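Arylesterase (Sulfolobus solfataricus, PDB 5L2P) hydrolyses a broad range of esters, among them aromatic esters such as phenyl acetate and the organophosphate paraoxon. Local coordinates at residues Ile64-Pro69 / Thr108-Asp113. Sequence-based numbering, arbitrary orientation.
Sequences IRIYSP and TVISVD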
ATOM      1  N   ILE A  64       8.014  25.864  32.222  1.00 49.63           N
ATOM      2  CA  ILE A  64       7.803  26.220  30.843  1.00 50.14           C
ATOM      3  C   ILE A  64       8.912  27.125  30.334  1.00 50.24           C
ATOM      4  O   ILE A  64       9.639  27.711  31.112  1.00 48.45           O
ATOM      5  CB  ILE A  64       6.435  26.925  30.637  1.00 50.73           C
ATOM      6  CG1 ILE A  64       6.335  28.169  31.492  1.00 51.91           C
ATOM      7  CG2 ILE A  64       5.303  25.980  30.996  1.00 51.28           C
ATOM      8  CD1 ILE A  64       5.123  29.025  31.122  1.00 52.29           C
ATOM      9  N   ARG A  65       9.039  27.204  29.006  1.00 50.66           N
ATOM     10  CA  ARG A  65       9.934  28.161  28.380  1.00 49.40           C
ATOM     11  C   ARG A  65       9.115  28.951  27.351  1.00 49.98           C
ATOM     12  O   ARG A  65       8.451  28.379  26.503  1.00 48.03           O
ATOM     13  CB  ARG A  65      11.096  27.456  27.708  1.00 50.87           C
ATOM     14  CG  ARG A  65      12.207  28.426  27.255  1.00 52.94           C
ATOM     15  CD  ARG A  65      13.385  27.746  26.528  1.00 53.95           C
ATOM     16  NE  ARG A  65      14.055  26.695  27.273  1.00 55.97           N
ATOM     17  CZ  ARG A  65      15.038  26.887  28.122  1.00 59.94           C
ATOM     18  NH1 ARG A  65      15.488  28.109  28.345  1.00 64.85           N
ATOM     19  NH2 ARG A  65      15.566  25.851  28.745  1.00 60.33           N
ATOM     20  N   ILE A  66       9.168  30.272  27.443  1.00 50.66           N
ATOM     21  CA  ILE A  66       8.503  31.160  26.508  1.00 50.34           C
ATOM     22  C   ILE A  66       9.506  31.660  25.471  1.00 50.43           C
ATOM     23  O   ILE A  66      10.533  32.270  25.847  1.00 47.17           O
ATOM     24  CB  ILE A  66       7.953  32.438  27.174  1.00 52.48           C
ATOM     25  CG1 ILE A  66       7.301  32.170  28.546  1.00 54.85           C
ATOM     26  CG2 ILE A  66       6.982  33.134  26.224  1.00 51.48           C
ATOM     27  CD1 ILE A  66       6.340  30.979  28.566  1.00 57.02           C
ATOM     28  N   TYR A  67       9.188  31.420  24.179  1.00 51.00           N
ATOM     29  CA  TYR A  67      10.030  31.893  23.076  1.00 51.78           C
ATOM     30  C   TYR A  67       9.408  33.088  22.408  1.00 51.90           C
ATOM     31  O   TYR A  67       8.266  33.028  22.023  1.00 53.51           O
ATOM     32  CB  TYR A  67      10.229  30.809  22.044  1.00 51.05           C
ATOM     33  CG  TYR A  67      10.872  29.547  22.544  1.00 51.55           C
ATOM     34  CD1 TYR A  67      10.154  28.596  23.260  1.00 53.61           C
ATOM     35  CD2 TYR A  67      12.180  29.278  22.282  1.00 51.17           C
ATOM     36  CE1 TYR A  67      10.766  27.425  23.709  1.00 52.46           C
ATOM     37  CE2 TYR A  67      12.797  28.135  22.749  1.00 51.59           C
ATOM     38  CZ  TYR A  67      12.076  27.210  23.448  1.00 51.35           C
ATOM     39  OH  TYR A  67      12.636  26.036  23.857  1.00 52.35           O
ATOM     40  N   SER A  68      10.170  34.168  22.259  1.00 52.67           N
ATOM     41  CA  SER A  68       9.738  35.306  21.478  1.00 53.55           C
ATOM     42  C   SER A  68      10.502  35.316  20.177  1.00 54.04           C
ATOM     43  O   SER A  68      11.707  35.161  20.203  1.00 52.59           O
ATOM     44  CB  SER A  68      10.032  36.597  22.202  1.00 56.46           C
ATOM     45  OG  SER A  68       9.449  36.600  23.470  1.00 59.89           O
ATOM     46  N   PRO A  69       9.800  35.494  19.033  1.00 54.06           N
ATOM     47  CA  PRO A  69      10.459  35.396  17.736  1.00 54.98           C
ATOM     48  C   PRO A  69      11.382  36.568  17.445  1.00 58.09           C
ATOM     49  O   PRO A  69      11.305  37.585  18.101  1.00 60.88           O
ATOM     50  CB  PRO A  69       9.280  35.378  16.750  1.00 54.02           C
ATOM     51  CG  PRO A  69       8.231  36.157  17.425  1.00 53.45           C
ATOM     52  CD  PRO A  69       8.372  35.815  18.885  1.00 52.76           C
ATOM     53  N   THR A 108       4.641  34.008  19.441  1.00 53.92           N
ATOM     54  CA  THR A 108       5.116  33.453  20.697  1.00 53.39           C
ATOM     55  C   THR A 108       4.879  31.946  20.787  1.00 52.99           C
ATOM     56  O   THR A 108       3.832  31.445  20.384  1.00 52.38           O
ATOM     57  CB  THR A 108       4.336  34.096  21.842  1.00 55.54           C
ATOM     58  OG1 THR A 108       4.266  35.532  21.646  1.00 56.90           O
ATOM     59  CG2 THR A 108       4.964  33.702  23.210  1.00 58.30           C
ATOM     60  N   VAL A 109       5.857  31.226  21.303  1.00 53.79           N
ATOM     61  CA  VAL A 109       5.766  29.779  21.472  1.00 54.04           C
ATOM     62  C   VAL A 109       6.075  29.439  22.931  1.00 55.34           C
ATOM     63  O   VAL A 109       7.018  29.990  23.512  1.00 58.77           O
ATOM     64  CB  VAL A 109       6.758  29.070  20.553  1.00 55.14           C
ATOM     65  CG1 VAL A 109       6.827  27.580  20.863  1.00 56.41           C
ATOM     66  CG2 VAL A 109       6.394  29.314  19.090  1.00 55.06           C
ATOM     67  N   ILE A 110       5.271  28.564  23.519  1.00 54.27           N
ATOM     68  CA  ILE A 110       5.481  28.128  24.900  1.00 55.17           C
ATOM     69  C   ILE A 110       5.648  26.612  24.945  1.00 54.75           C
ATOM     70  O   ILE A 110       4.720  25.852  24.613  1.00 54.68           O
ATOM     71  CB  ILE A 110       4.315  28.532  25.820  1.00 54.65           C
ATOM     72  CG1 ILE A 110       4.197  30.051  25.855  1.00 55.09           C
ATOM     73  CG2 ILE A 110       4.491  27.946  27.219  1.00 52.95           C
ATOM     74  CD1 ILE A 110       3.022  30.559  26.683  1.00 56.70           C
ATOM     75  N   SER A 111       6.836  26.178  25.361  1.00 53.49           N
ATOM     76  CA  SER A 111       7.156  24.765  25.440  1.00 50.54           C
ATOM     77  C   SER A 111       6.901  24.300  26.880  1.00 50.79           C
ATOM     78  O   SER A 111       7.252  25.017  27.832  1.00 52.26           O
ATOM     79  CB  SER A 111       8.609  24.574  25.063  1.00 52.34           C
ATOM     80  OG  SER A 111       8.955  23.209  24.986  1.00 54.43           O
ATOM     81  N   VAL A 112       6.289  23.126  27.046  1.00 49.19           N
ATOM     82  CA  VAL A 112       5.918  22.633  28.369  1.00 52.23           C
ATOM     83  C   VAL A 112       6.733  21.392  28.799  1.00 53.05           C
ATOM     84  O   VAL A 112       6.886  20.436  28.014  1.00 57.80           O
ATOM     85  CB  VAL A 112       4.425  22.284  28.418  1.00 54.16           C
ATOM     86  CG1 VAL A 112       3.977  21.975  29.850  1.00 56.37           C
ATOM     87  CG2 VAL A 112       3.590  23.418  27.828  1.00 54.73           C
ATOM     88  N   ASP A 113       7.259  21.416  30.018  1.00 54.11           N
ATOM     89  CA  ASP A 113       7.874  20.224  30.643  1.00 57.82           C
ATOM     90  C   ASP A 113       6.884  19.421  31.471  1.00 57.22           C
ATOM     91  O   ASP A 113       6.962  19.424  32.690  1.00 59.91           O
ATOM     92  CB  ASP A 113       9.063  20.622  31.544  1.00 59.86           C
ATOM     93  CG  ASP A 113      10.383  20.374  30.912  1.00 59.35           C
ATOM     94  OD1 ASP A 113      10.462  19.626  29.901  1.00 63.33           O
ATOM     95  OD2 ASP A 113      11.339  20.920  31.466  1.00 66.78           O
TER
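The ring of Tyr67 turns its edge to strand 108-112. Val109 O lies at that edge, in the ring plane, 3.4 Å from Tyr67 CD1. Strands 61-68 and 108-112 are antiparallel neighbours in the central sheet of the alpha/beta hydrolase fold. Further along the same ring edge, Tyr67 CE1 meets Ser111 CB. The ring stands here because CG sits beside the backbone N, anti to the carbonyl carbon (chi1 -59°). Its hydroxyl is hydrogen-bonded to Asp95 OD1 at the start of helix 95-105, which packs on the sheet face that carries Tyr67 and Val109.

Strand 61-68 bonds on its other side to strand 49-56, and strand 108-112 to strand 77-81. Arg65 lies on the same sheet face as Tyr67, Val109 and Ser111, but its guanidinium turns away to salt bridges with Asp52 and Glu92.

Ile64, Ile66, Ile110 and Val112 lie on the other face. Ile66 and Ile110 run side by side, with Ile66 CD1 3.6 Å from Ile110 CG1. Ile110 CG2 reaches Ile64 CB at 4.1 Å. With an alanine in place of Ile110, Ile66 CD1 would probably lose its close neighbour and a gap would open beside Ile64.

Four backbone hydrogen bonds join the Arg65-Ser111 and Tyr67-Val109 pairs. The bond from Tyr67 N to Val109 O measures 2.7 Å and is nearly straight, 175° at the hydrogen.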